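Local coordinates for protein PROBABLE CHAIN-FATTY-ACID-CoA LIGASE FADD13 (Mycobacterium tuberculosis, PDB 3T5C) that is a probable member of the ANL superfamily of AMP-binding enzymes, represented here by its N-terminal domain, at residues A[185-190]-A[330-335]; A[297-302]-A[311-316]. All coordinates share one frame; numbering follows the deposited sequence.

Contact 1: residues A[185-190]-A[330-335]; sequences ASSWAS and MFTDVA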
loop_
_atom_site.group_PDB
_atom_site.type_symbol
_atom_site.label_atom_id
_atom_site.label_comp_id
_atom_site.label_asym_id
_atom_site.label_seq_id
_atom_site.Cartn_x
_atom_site.Cartn_y
_atom_site.Cartn_z
ATOM N N ALA A 185 7.061 5.838 2.434
ATOM C CA ALA A 185 6.843 5.362 3.795
ATOM C C ALA A 185 7.311 6.447 4.775
ATOM O O ALA A 185 6.620 6.765 5.745
ATOM C CB ALA A 185 7.607 4.055 4.030
ATOM N N SER A 186 8.475 7.024 4.495
ATOM C CA SER A 186 9.048 8.071 5.329
ATOM C C SER A 186 8.145 9.296 5.379
ATOM O O SER A 186 8.027 9.944 6.420
ATOM C CB SER A 186 10.422 8.485 4.804
ATOM O OG SER A 186 11.379 7.467 5.018
ATOM N N SER A 187 7.525 9.621 4.250
ATOM C CA SER A 187 6.629 10.769 4.194
ATOM C C SER A 187 5.468 10.534 5.152
ATOM O O SER A 187 5.127 11.398 5.953
ATOM C CB SER A 187 6.087 10.971 2.782
ATOM O OG SER A 187 5.291 12.133 2.737
ATOM N N TRP A 188 4.867 9.355 5.067
ATOM C CA TRP A 188 3.761 9.026 5.944
ATOM C C TRP A 188 4.172 9.080 7.410
ATOM O O TRP A 188 3.586 9.819 8.202
ATOM C CB TRP A 188 3.206 7.635 5.623
ATOM C CG TRP A 188 2.150 7.649 4.566
ATOM C CD1 TRP A 188 2.324 7.472 3.225
ATOM C CD2 TRP A 188 0.748 7.871 4.764
ATOM N NE1 TRP A 188 1.117 7.566 2.572
ATOM C CE2 TRP A 188 0.132 7.812 3.493
ATOM C CE3 TRP A 188 -0.049 8.117 5.890
ATOM C CZ2 TRP A 188 -1.247 7.988 3.317
ATOM C CZ3 TRP A 188 -1.424 8.294 5.716
ATOM C CH2 TRP A 188 -2.005 8.228 4.438
ATOM N N ALA A 189 5.193 8.302 7.757
ATOM C CA ALA A 189 5.682 8.222 9.124
ATOM C C ALA A 189 6.088 9.558 9.728
ATOM O O ALA A 189 5.917 9.759 10.922
ATOM C CB ALA A 189 6.854 7.227 9.205
ATOM N N SER A 190 6.625 10.468 8.921
ATOM C CA SER A 190 7.038 11.773 9.436
ATOM C C SER A 190 5.919 12.830 9.440
ATOM O O SER A 190 6.122 13.942 9.929
ATOM C CB SER A 190 8.215 12.317 8.624
ATOM O OG SER A 190 9.346 11.481 8.723
ATOM N N MET A 330 5.421 15.622 4.366
ATOM C CA MET A 330 6.871 15.754 4.457
ATOM C C MET A 330 7.523 15.122 3.229
ATOM O O MET A 330 7.087 14.075 2.773
ATOM C CB MET A 330 7.395 15.057 5.721
ATOM C CG MET A 330 7.036 15.752 7.028
ATOM S SD MET A 330 7.494 17.499 7.067
ATOM C CE MET A 330 9.245 17.446 7.050
ATOM N N PHE A 331 8.559 15.773 2.709
ATOM C CA PHE A 331 9.307 15.281 1.552
ATOM C C PHE A 331 8.477 15.294 0.259
ATOM O O PHE A 331 8.781 14.576 -0.693
ATOM C CB PHE A 331 9.830 13.856 1.827
ATOM C CG PHE A 331 10.434 13.683 3.196
ATOM C CD1 PHE A 331 9.952 12.703 4.066
ATOM C CD2 PHE A 331 11.472 14.510 3.631
ATOM C CE1 PHE A 331 10.494 12.555 5.355
ATOM C CE2 PHE A 331 12.015 14.368 4.910
ATOM C CZ PHE A 331 11.523 13.391 5.773
ATOM N N THR A 332 7.434 16.121 0.234
ATOM C CA THR A 332 6.562 16.231 -0.931
ATOM C C THR A 332 6.208 17.692 -1.203
ATOM O O THR A 332 5.871 18.441 -0.285
ATOM C CB THR A 332 5.234 15.470 -0.718
ATOM O OG1 THR A 332 5.508 14.141 -0.265
ATOM C CG2 THR A 332 4.433 15.400 -2.014
ATOM N N ASP A 333 6.318 18.104 -2.461
ATOM C CA ASP A 333 5.935 19.459 -2.840
ATOM C C ASP A 333 4.773 19.318 -3.820
ATOM O O ASP A 333 4.806 18.488 -4.728
ATOM C CB ASP A 333 7.097 20.227 -3.482
ATOM C CG ASP A 333 8.157 20.636 -2.468
ATOM O OD1 ASP A 333 7.787 20.962 -1.314
ATOM O OD2 ASP A 333 9.360 20.645 -2.823
ATOM N N VAL A 334 3.726 20.101 -3.602
ATOM C CA VAL A 334 2.552 20.064 -4.460
ATOM C C VAL A 334 2.243 21.487 -4.894
ATOM O O VAL A 334 2.322 22.417 -4.096
ATOM C CB VAL A 334 1.345 19.463 -3.712
ATOM C CG1 VAL A 334 0.109 19.493 -4.587
ATOM C CG2 VAL A 334 1.656 18.025 -3.299
ATOM N N ALA A 335 1.916 21.652 -6.170
ATOM C CA ALA A 335 1.602 22.959 -6.730
ATOM C C ALA A 335 0.574 22.825 -7.858
ATOM O O ALA A 335 0.019 21.749 -8.082
ATOM C CB ALA A 335 2.879 23.616 -7.251
#

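Contact 2: residues A[297-302]-A[311-316]; sequences VVQGYA and TLLLSE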
loop_
_atom_site.group_PDB
_atom_site.type_symbol
_atom_site.label_atom_id
_atom_site.label_comp_id
_atom_site.label_asym_id
_atom_site.label_seq_id
_atom_site.Cartn_x
_atom_site.Cartn_y
_atom_site.Cartn_z
ATOM N N VAL A 297 -9.995 11.891 12.304
ATOM C CA VAL A 297 -9.850 11.389 10.945
ATOM C C VAL A 297 -8.773 12.122 10.164
ATOM O O VAL A 297 -8.738 13.347 10.130
ATOM C CB VAL A 297 -11.163 11.516 10.163
ATOM C CG1 VAL A 297 -11.000 10.920 8.776
ATOM C CG2 VAL A 297 -12.280 10.822 10.915
ATOM N N VAL A 298 -7.879 11.355 9.555
ATOM C CA VAL A 298 -6.826 11.921 8.733
ATOM C C VAL A 298 -7.154 11.504 7.303
ATOM O O VAL A 298 -7.337 10.323 7.013
ATOM C CB VAL A 298 -5.437 11.390 9.125
ATOM C CG1 VAL A 298 -4.382 11.949 8.178
ATOM C CG2 VAL A 298 -5.115 11.802 10.551
ATOM N N GLN A 299 -7.252 12.484 6.417
ATOM C CA GLN A 299 -7.583 12.208 5.027
ATOM C C GLN A 299 -6.622 12.915 4.097
ATOM O O GLN A 299 -5.863 13.788 4.521
ATOM C CB GLN A 299 -9.018 12.649 4.735
ATOM C CG GLN A 299 -9.386 13.973 5.388
ATOM C CD GLN A 299 -10.853 14.314 5.225
ATOM O OE1 GLN A 299 -11.397 15.140 5.956
ATOM N NE2 GLN A 299 -11.500 13.680 4.258
ATOM N N GLY A 300 -6.646 12.533 2.828
ATOM C CA GLY A 300 -5.748 13.165 1.891
ATOM C C GLY A 300 -5.912 12.783 0.437
ATOM O O GLY A 300 -6.796 12.007 0.049
ATOM N N TYR A 301 -5.023 13.345 -0.370
ATOM C CA TYR A 301 -5.004 13.123 -1.803
ATOM C C TYR A 301 -3.762 12.333 -2.207
ATOM O O TYR A 301 -2.637 12.729 -1.905
ATOM C CB TYR A 301 -5.013 14.475 -2.511
ATOM C CG TYR A 301 -4.764 14.408 -3.997
ATOM C CD1 TYR A 301 -5.706 13.845 -4.860
ATOM C CD2 TYR A 301 -3.603 14.958 -4.545
ATOM C CE1 TYR A 301 -5.501 13.840 -6.232
ATOM C CE2 TYR A 301 -3.388 14.957 -5.913
ATOM C CZ TYR A 301 -4.339 14.401 -6.752
ATOM O OH TYR A 301 -4.133 14.429 -8.111
ATOM N N ALA A 302 -3.970 11.214 -2.888
ATOM C CA ALA A 302 -2.848 10.389 -3.321
ATOM C C ALA A 302 -3.176 9.628 -4.591
ATOM O O ALA A 302 -4.340 9.356 -4.885
ATOM C CB ALA A 302 -2.448 9.408 -2.208
ATOM N N THR A 311 -0.846 14.752 -0.376
ATOM C CA THR A 311 -1.238 15.737 0.631
ATOM C C THR A 311 -2.027 15.051 1.731
ATOM O O THR A 311 -2.592 13.983 1.535
ATOM C CB THR A 311 -2.108 16.881 0.044
ATOM O OG1 THR A 311 -3.360 16.350 -0.411
ATOM C CG2 THR A 311 -1.384 17.564 -1.111
ATOM N N LEU A 312 -2.071 15.687 2.890
ATOM C CA LEU A 312 -2.766 15.131 4.043
ATOM C C LEU A 312 -3.442 16.252 4.831
ATOM O O LEU A 312 -2.865 17.324 5.020
ATOM C CB LEU A 312 -1.749 14.396 4.929
ATOM C CG LEU A 312 -1.941 12.914 5.283
ATOM C CD1 LEU A 312 -2.497 12.145 4.113
ATOM C CD2 LEU A 312 -0.599 12.318 5.731
ATOM N N LEU A 313 -4.674 16.014 5.263
ATOM C CA LEU A 313 -5.396 17.003 6.054
ATOM C C LEU A 313 -5.387 16.457 7.477
ATOM O O LEU A 313 -6.062 15.472 7.770
ATOM C CB LEU A 313 -6.838 17.159 5.555
ATOM C CG LEU A 313 -7.672 18.238 6.255
ATOM C CD1 LEU A 313 -7.043 19.592 6.026
ATOM C CD2 LEU A 313 -9.100 18.212 5.731
ATOM N N LEU A 314 -4.603 17.084 8.347
ATOM C CA LEU A 314 -4.490 16.631 9.727
ATOM C C LEU A 314 -5.805 16.764 10.481
ATOM O O LEU A 314 -6.546 17.716 10.282
ATOM C CB LEU A 314 -3.372 17.391 10.441
ATOM C CG LEU A 314 -1.949 17.132 9.918
ATOM C CD1 LEU A 314 -1.647 15.641 9.971
ATOM C CD2 LEU A 314 -1.808 17.640 8.493
ATOM N N SER A 315 -6.082 15.792 11.345
ATOM C CA SER A 315 -7.319 15.748 12.114
ATOM C C SER A 315 -7.825 17.090 12.639
ATOM O O SER A 315 -9.016 17.383 12.536
ATOM C CB SER A 315 -7.182 14.740 13.268
ATOM O OG SER A 315 -6.013 14.966 14.031
ATOM N N GLU A 316 -6.930 17.911 13.179
ATOM C CA GLU A 316 -7.320 19.213 13.719
ATOM C C GLU A 316 -7.955 20.179 12.703
ATOM O O GLU A 316 -8.624 21.140 13.098
ATOM C CB GLU A 316 -6.115 19.897 14.370
ATOM C CG GLU A 316 -4.996 20.236 13.401
ATOM C CD GLU A 316 -4.210 21.455 13.833
ATOM O OE1 GLU A 316 -3.666 21.450 14.957
ATOM O OE2 GLU A 316 -4.140 22.420 13.043
HETATM O O HOH W 1 -8.708 15.268 8.095
HETATM O O HOH W 2 -2.162 11.334 0.469
#

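Contact 1: residues A[185-190]-A[330-335]
The ring of F331 meets the helix that includes S186, S187 and S190 with its edge. S186 O and the backbone N of S187 lie at that edge in the ring plane. S190 OG sits near the plane, 3.7 Å from F331 CE1. One face of the ring takes CB of its own neighbour M330, offset toward the rim. In this AMP-binding enzyme fold, the contact joins the last turns of helix 178-191 to the loop that leads into strand 332-337. The chain turns at F331 before it enters that strand. M330 CG packs against S190 O at 3.5 Å. The M330 chain then bends and leads its sulfur away from the helix. T191 continues the link, with its hydroxyl hydrogen-bonded to both S187 O and M330 N. T332 OG1 approaches S187 OG at 3.6 Å, but its main partner is the T329 hydroxyl. One hydrogen bond runs directly between the segments. With OG turned opposite the backbone N (chi1 -176°), S187 reaches M330. The T329 hydroxyl also grips this OG, which donates to M330 O in the carbonyl plane over 2.6 Å.

Contact 2: residues A[297-302]-A[311-316]
The shortest bond between these strands runs from L313 N to Q299 O, at 2.6 Å. It is nearly straight, with an N-H...O angle of 174°. Q299 O also receives a CA-H...O contact from L312, so two groups of the 311-316 segment converge on it. The return bond of this antiparallel hydrogen-bonded pair, Q299 N to L313 O, is weak at 3.5 Å. Farther along, T311 N donates to Y301 O at 3.1 Å, in the carbonyl plane. The reverse bond, Y301 N to T311 O, is more bent, and its donor stands above the carbonyl plane. Water 2 donates to T311 O and, more weakly, to Y301 O. At the other end, water 1 lies 2.8 Å from V297 O and 2.7 Å from L313 O, placed to bridge them where direct pairing stops. There S315 CA approaches V297 O.

Q299 and L313 side chains lie side by side on the sheet face shared with Y301 and T311. T311 OG1 sits between its backbone N and carbonyl carbon (chi1 65°), 3.3 Å from Y301 CB. Its stronger polar partner is A325 O, and the phenol of Y301 bonds to D382. On the other face V298 CG1 meets L312 CG obliquely, at 3.9 Å. G300 has no side chain, and L312 CD1 approaches its CA at 4.1 Å. Helix 178-191 covers L312, while strand 274-278 pairs with 297-302 along its other edge. G300, Y301 and A302 probably open a core sequence motif of the family, which runs on into the connection. This is a beta hairpin near one edge of the large mixed sheet of the AMP-binding enzyme fold, where the strands run antiparallel.

Overall arrangement
Contact 2 is mostly buried and joins neighbouring strands of the large mixed sheet. Contact 1 is partly buried, with M330, F331 and S190 exposed. It ties a helix beside that sheet to the start of a separate antiparallel sheet. The chemistry follows the setting. Backbone bonds and two waters dominate 297-302 with 311-316. A single serine hydroxyl bond and the edge of an aromatic ring serve 185-190 with 330-335. The chain passes through the whole hairpin between the two segments of contact 1. The contact centres are about 12 Å apart, and the two touch directly: W188 packs on L312 and V334 on T311.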